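Local coordinates for protein gluconate kinase (PDB 3LL3) that probably transfers phosphate from ATP to a sugar or sugar acid such as gluconate, as an FGGY-family carbohydrate kinase, and is seen here with D-xylulose and ATP bound, at residues A45-K50 / S77-S82; D90-N95 / K158-F163. One frame throughout, in Å; residues are numbered along the deposited sequence.

Interaction 1: A45-K50 / S77-S82; sequences AEEDPK and SSQMHS. With XUL (D-xylulose), chain E.
His81 NE2 donates to the ketone oxygen O2 of D-xylulose at 2.9 Å with an N-H...O angle of 163°, the shortest bond that this contact makes to the sugar. The imidazole meets the ketone at its edge: C2 of the sugar lies in the ring plane, 3.2 Å from His81 NE2. Met80, a selenomethionine in the crystal, covers one face of the ring, with its CB 3.5 Å above the plane and over its centre, while the far nitrogen, His81 ND1, is bonded to the Gly178 carbonyl. The ring is thus held from behind, at the edge and over one face. An alanine here would remove the ketone's imidazole partner and would probably leave the Gly178 carbonyl without its mate, with the sugar less firmly oriented.

At the other end of the sugar, Met80 N gives a similarly straight bond to O5 of D-xylulose at 3.0 Å. The Met80 side chain runs along the ligand: Met80 CB lies 3.4 Å from C5 of the sugar, and the selenium reaches toward C1, so the carbon skeleton is packed while the ketone and the O5 hydroxyl are held. Asp239 and Arg344 also hydrogen-bond the sugar.

Behind this pocket wall, Glu47 and Gln79 reach for each other from opposite directions. Glu47 has CG between the backbone N and the carbonyl carbon (chi1 38°) and is extended from there, which carries its carboxylate to the buried amide of Gln79; the two planes stand 71° apart. Just beyond Glu47, Asp48 N-caps helix 49-65, its OD1 accepting from Lys50 N. The loop that leaves strand 70-78 to bring backbone and imidazole to the sugar, backed by strand 46-47, forms part of the N-terminal-domain wall of the sugar site of this FGGY kinase.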
loop_
_atom_site.group_PDB
_atom_site.type_symbol
_atom_site.label_atom_id
_atom_site.label_comp_id
_atom_site.label_asym_id
_atom_site.label_seq_id
_atom_site.Cartn_x
_atom_site.Cartn_y
_atom_site.Cartn_z
ATOM N N ALA A 45 2.725 29.530 7.637
ATOM C CA ALA A 45 1.296 29.668 7.408
ATOM C C ALA A 45 0.745 30.831 8.220
ATOM O O ALA A 45 0.271 30.646 9.344
ATOM C CB ALA A 45 0.583 28.367 7.763
ATOM N N GLU A 46 0.832 32.032 7.651
ATOM C CA GLU A 46 0.424 33.257 8.335
ATOM C C GLU A 46 -0.616 33.983 7.500
ATOM O O GLU A 46 -0.726 33.762 6.293
ATOM C CB GLU A 46 1.620 34.193 8.544
ATOM C CG GLU A 46 2.774 33.600 9.338
ATOM C CD GLU A 46 3.925 34.585 9.522
ATOM O OE1 GLU A 46 3.848 35.715 8.993
ATOM O OE2 GLU A 46 4.906 34.232 10.201
ATOM N N GLU A 47 -1.388 34.848 8.139
ATOM C CA GLU A 47 -2.215 35.766 7.376
ATOM C C GLU A 47 -2.178 37.143 8.009
ATOM O O GLU A 47 -1.878 37.285 9.201
ATOM C CB GLU A 47 -3.646 35.237 7.192
ATOM C CG GLU A 47 -4.218 34.508 8.389
ATOM C CD GLU A 47 -5.391 33.589 8.028
ATOM O OE1 GLU A 47 -6.298 33.431 8.874
ATOM O OE2 GLU A 47 -5.413 33.027 6.913
ATOM N N ASP A 48 -2.462 38.156 7.195
ATOM C CA ASP A 48 -2.402 39.550 7.627
ATOM C C ASP A 48 -3.692 39.950 8.353
ATOM O O ASP A 48 -4.765 40.001 7.746
ATOM C CB ASP A 48 -2.156 40.456 6.415
ATOM C CG ASP A 48 -1.952 41.925 6.794
ATOM O OD1 ASP A 48 -2.306 42.331 7.924
ATOM O OD2 ASP A 48 -1.440 42.681 5.941
ATOM N N PRO A 49 -3.589 40.219 9.667
ATOM C CA PRO A 49 -4.759 40.584 10.470
ATOM C C PRO A 49 -5.480 41.807 9.905
ATOM O O PRO A 49 -6.702 41.860 10.001
ATOM C CB PRO A 49 -4.156 40.884 11.844
ATOM C CG PRO A 49 -2.938 40.073 11.889
ATOM C CD PRO A 49 -2.377 40.118 10.495
ATOM N N LYS A 50 -4.742 42.752 9.321
ATOM C CA LYS A 50 -5.355 43.930 8.690
ATOM C C LYS A 50 -6.268 43.566 7.500
ATOM O O LYS A 50 -7.368 44.116 7.361
ATOM C CB LYS A 50 -4.281 44.933 8.251
ATOM C CG LYS A 50 -3.593 45.634 9.401
ATOM C CD LYS A 50 -2.399 46.449 8.932
ATOM C CE LYS A 50 -2.040 47.512 9.950
ATOM N NZ LYS A 50 -3.188 48.434 10.188
ATOM N N SER A 77 -17.769 33.214 15.120
ATOM C CA SER A 77 -17.167 31.892 15.118
ATOM C C SER A 77 -15.788 32.083 14.482
ATOM O O SER A 77 -15.638 32.878 13.549
ATOM C CB SER A 77 -18.008 30.922 14.296
ATOM O OG SER A 77 -17.346 29.680 14.160
ATOM N N SER A 78 -14.771 31.411 15.007
ATOM C CA SER A 78 -13.409 31.700 14.565
ATOM C C SER A 78 -12.503 30.467 14.536
ATOM O O SER A 78 -12.625 29.588 15.389
ATOM C CB SER A 78 -12.795 32.776 15.474
ATOM O OG SER A 78 -11.428 32.989 15.172
ATOM N N GLN A 79 -11.597 30.427 13.559
ATOM C CA GLN A 79 -10.500 29.477 13.553
ATOM C C GLN A 79 -9.813 29.501 14.919
ATOM O O GLN A 79 -9.878 30.497 15.630
ATOM C CB GLN A 79 -9.477 29.874 12.493
ATOM C CG GLN A 79 -8.809 31.200 12.800
ATOM C CD GLN A 79 -7.959 31.725 11.655
ATOM O OE1 GLN A 79 -8.443 32.442 10.775
ATOM N NE2 GLN A 79 -6.675 31.405 11.689
HETATM N N MSE A 80 -9.166 28.401 15.269
HETATM C CA MSE A 80 -8.516 28.246 16.564
HETATM C C MSE A 80 -7.002 28.286 16.450
HETATM O O MSE A 80 -6.460 28.141 15.362
HETATM C CB MSE A 80 -8.921 26.926 17.198
HETATM C CG MSE A 80 -10.404 26.799 17.422
HETATM SE SE MSE A 80 -10.863 25.145 18.374
HETATM C CE MSE A 80 -10.303 25.714 20.191
ATOM N N HIS A 81 -6.343 28.512 17.585
ATOM C CA HIS A 81 -4.906 28.321 17.718
ATOM C C HIS A 81 -4.072 29.430 17.071
ATOM O O HIS A 81 -2.849 29.326 17.023
ATOM C CB HIS A 81 -4.474 26.956 17.145
ATOM C CG HIS A 81 -5.351 25.810 17.554
ATOM N ND1 HIS A 81 -5.626 25.505 18.873
ATOM C CD2 HIS A 81 -5.999 24.877 16.815
ATOM C CE1 HIS A 81 -6.423 24.452 18.925
ATOM N NE2 HIS A 81 -6.661 24.048 17.690
ATOM N N SER A 82 -4.711 30.481 16.573
ATOM C CA SER A 82 -3.955 31.555 15.938
ATOM C C SER A 82 -3.275 32.416 17.007
ATOM O O SER A 82 -3.736 32.498 18.140
ATOM C CB SER A 82 -4.837 32.425 15.037
ATOM O OG SER A 82 -5.676 33.296 15.795
HETATM C C1 XUL E . -10.119 22.351 16.138
HETATM C C2 XUL E . -8.617 22.261 15.817
HETATM C C3 XUL E . -8.063 22.839 14.485
HETATM C C4 XUL E . -9.018 23.769 13.711
HETATM C C5 XUL E . -9.220 25.145 14.375
HETATM O O1 XUL E . -10.677 21.060 16.179
HETATM O O2 XUL E . -7.882 21.693 16.590
HETATM O O3 XUL E . -7.751 21.780 13.614
HETATM O O4 XUL E . -8.469 23.961 12.427
HETATM O O5 XUL E . -9.623 26.111 13.434
#

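Interaction 2: D90-N95 / K158-F163; sequences DELLTN and KEYIIF
Leu92 lays its branched end against the ring of Tyr160, and this is the close-packed half of the contact. With CG placed anti to the carbonyl carbon (chi1 -70°), both methyls reach the tyrosine: Leu92 CD2 comes 3.9 Å from Tyr160 CE1, approaching the ring obliquely, and CD1 lies at the phenol end. Leucine and tyrosine run nearly perpendicular to each other. Pro49 and Lys50 of helix 49-65 touch both of them, as does Ile84 of strand 84-86, so Leu92 is wedged among mostly apolar groups, and Tyr160 is buried. The polar end of Tyr160 is engaged within its own helix, its OH hydrogen-bonded to Arg164 NH1.

One helical turn further on, the fit gives way to the solvent side. Asp90, an exposed residue of the loop, turns its carboxylate to Phe163, Asp90 OD2 standing 3.5 Å from Phe163 CZ at the rim of the ring and near its plane. Carboxylate and ring planes are 82° apart, and Phe163 also packs on Leu169.

No hydrogen bond joins segment 90-95 to segment 158-163. The loop is therefore held to the helix by van der Waals packing, shared between Leu92 on Tyr160 and Asp90 on Phe163, to which the carboxylate, facing the slightly positive hydrogens at the phenylalanine edge, may add a modest electrostatic attraction.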
loop_
_atom_site.group_PDB
_atom_site.type_symbol
_atom_site.label_atom_id
_atom_site.label_comp_id
_atom_site.label_asym_id
_atom_site.label_seq_id
_atom_site.Cartn_x
_atom_site.Cartn_y
_atom_site.Cartn_z
ATOM N N ASP A 90 -0.109 49.055 20.985
ATOM C CA ASP A 90 -1.177 48.198 20.450
ATOM C C ASP A 90 -1.027 47.898 18.954
ATOM O O ASP A 90 -1.985 47.488 18.300
ATOM C CB ASP A 90 -2.555 48.811 20.713
ATOM C CG ASP A 90 -2.952 48.755 22.174
ATOM O OD1 ASP A 90 -2.450 47.866 22.888
ATOM O OD2 ASP A 90 -3.785 49.585 22.607
ATOM N N GLU A 91 0.173 48.088 18.421
ATOM C CA GLU A 91 0.410 47.868 16.999
ATOM C C GLU A 91 0.822 46.422 16.719
ATOM O O GLU A 91 1.426 45.766 17.563
ATOM C CB GLU A 91 1.475 48.841 16.484
ATOM C CG GLU A 91 2.931 48.418 16.739
ATOM C CD GLU A 91 3.404 48.654 18.178
ATOM O OE1 GLU A 91 4.535 48.226 18.501
ATOM O OE2 GLU A 91 2.664 49.271 18.982
ATOM N N LEU A 92 0.494 45.923 15.536
ATOM C CA LEU A 92 0.876 44.566 15.168
ATOM C C LEU A 92 2.381 44.406 15.161
ATOM O O LEU A 92 3.080 45.205 14.540
ATOM C CB LEU A 92 0.339 44.216 13.789
ATOM C CG LEU A 92 -1.171 44.046 13.748
ATOM C CD1 LEU A 92 -1.651 43.951 12.300
ATOM C CD2 LEU A 92 -1.551 42.815 14.558
ATOM N N LEU A 93 2.862 43.369 15.847
ATOM C CA LEU A 93 4.276 43.006 15.863
ATOM C C LEU A 93 4.523 41.802 14.960
ATOM O O LEU A 93 5.661 41.544 14.544
ATOM C CB LEU A 93 4.720 42.649 17.286
ATOM C CG LEU A 93 4.936 43.782 18.290
ATOM C CD1 LEU A 93 5.220 43.246 19.696
ATOM C CD2 LEU A 93 6.068 44.680 17.824
ATOM N N THR A 94 3.455 41.049 14.689
ATOM C CA THR A 94 3.531 39.829 13.892
ATOM C C THR A 94 2.274 39.745 13.035
ATOM O O THR A 94 1.305 40.464 13.268
ATOM C CB THR A 94 3.509 38.559 14.776
ATOM O OG1 THR A 94 2.229 38.451 15.400
ATOM C CG2 THR A 94 4.573 38.596 15.867
ATOM N N ASN A 95 2.290 38.864 12.047
ATOM C CA ASN A 95 1.052 38.467 11.380
ATOM C C ASN A 95 0.285 37.493 12.265
ATOM O O ASN A 95 0.719 37.163 13.370
ATOM C CB ASN A 95 1.352 37.798 10.041
ATOM C CG ASN A 95 1.793 38.784 8.983
ATOM O OD1 ASN A 95 1.225 39.863 8.850
ATOM N ND2 ASN A 95 2.804 38.409 8.213
ATOM N N LYS A 158 -9.655 36.333 16.552
ATOM C CA LYS A 158 -10.959 36.790 17.011
ATOM C C LYS A 158 -10.810 37.978 17.982
ATOM O O LYS A 158 -11.534 38.963 17.864
ATOM C CB LYS A 158 -11.840 35.677 17.593
ATOM C CG LYS A 158 -13.183 36.209 18.148
ATOM C CD LYS A 158 -14.248 35.094 18.322
ATOM C CE LYS A 158 -13.992 34.238 19.572
ATOM N NZ LYS A 158 -14.421 34.947 20.830
ATOM N N GLU A 159 -9.872 37.879 18.924
ATOM C CA GLU A 159 -9.578 38.971 19.861
ATOM C C GLU A 159 -9.159 40.239 19.110
ATOM O O GLU A 159 -9.601 41.336 19.428
ATOM C CB GLU A 159 -8.464 38.574 20.835
ATOM C CG GLU A 159 -8.845 37.484 21.820
ATOM C CD GLU A 159 -8.979 36.150 21.129
ATOM O OE1 GLU A 159 -8.016 35.779 20.412
ATOM O OE2 GLU A 159 -10.050 35.500 21.271
ATOM N N TYR A 160 -8.303 40.069 18.113
ATOM C CA TYR A 160 -7.848 41.179 17.301
ATOM C C TYR A 160 -9.013 41.944 16.696
ATOM O O TYR A 160 -9.103 43.170 16.850
ATOM C CB TYR A 160 -6.929 40.698 16.176
ATOM C CG TYR A 160 -6.494 41.855 15.292
ATOM C CD1 TYR A 160 -5.621 42.818 15.763
ATOM C CD2 TYR A 160 -6.980 41.993 13.996
ATOM C CE1 TYR A 160 -5.235 43.887 14.972
ATOM C CE2 TYR A 160 -6.595 43.059 13.192
ATOM C CZ TYR A 160 -5.723 44.000 13.686
ATOM O OH TYR A 160 -5.338 45.058 12.883
ATOM N N ILE A 161 -9.891 41.208 15.992
ATOM C CA ILE A 161 -11.058 41.799 15.355
ATOM C C ILE A 161 -11.898 42.547 16.370
ATOM O O ILE A 161 -12.217 43.723 16.181
ATOM C CB ILE A 161 -11.929 40.743 14.632
ATOM C CG1 ILE A 161 -11.146 40.129 13.470
ATOM C CG2 ILE A 161 -13.215 41.366 14.129
ATOM C CD1 ILE A 161 -11.693 38.786 12.977
ATOM N N ILE A 162 -12.260 41.877 17.453
ATOM C CA ILE A 162 -13.102 42.523 18.440
ATOM C C ILE A 162 -12.400 43.744 19.053
ATOM O O ILE A 162 -13.044 44.722 19.422
ATOM C CB ILE A 162 -13.557 41.525 19.498
ATOM C CG1 ILE A 162 -14.513 40.521 18.830
ATOM C CG2 ILE A 162 -14.238 42.239 20.671
ATOM C CD1 ILE A 162 -14.912 39.363 19.690
ATOM N N PHE A 163 -11.078 43.688 19.131
ATOM C CA PHE A 163 -10.327 44.790 19.712
ATOM C C PHE A 163 -10.420 45.995 18.790
ATOM O O PHE A 163 -10.640 47.122 19.241
ATOM C CB PHE A 163 -8.870 44.400 19.928
ATOM C CG PHE A 163 -8.004 45.533 20.400
ATOM C CD1 PHE A 163 -8.275 46.175 21.597
ATOM C CD2 PHE A 163 -6.915 45.951 19.648
ATOM C CE1 PHE A 163 -7.473 47.224 22.045
ATOM C CE2 PHE A 163 -6.097 47.005 20.094
ATOM C CZ PHE A 163 -6.382 47.637 21.288
#

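Along the chain the two come one after the other: both segments of interaction 1 precede those of interaction 2. Both belong to the N-terminal domain of the FGGY kinase, their centres 10 Å apart. They adjoin directly: Glu46 OE1 lies 3.0 Å from Asn95 ND2, a probable hydrogen bond, just where strand 46-47 pairs antiparallel with strand 96-97. Helix 157-166 also joins them, since Tyr160 packs on the Pro49 carbonyl and Lys158 on Ser78 at the end of strand 70-78. Interaction 1 faces the sugar, whereas the centre of interaction 2 is about 21 Å from the centre of the chain, against 13 Å for interaction 1. Together they link the sugar pocket to the domain's outer part through adjoining contacts.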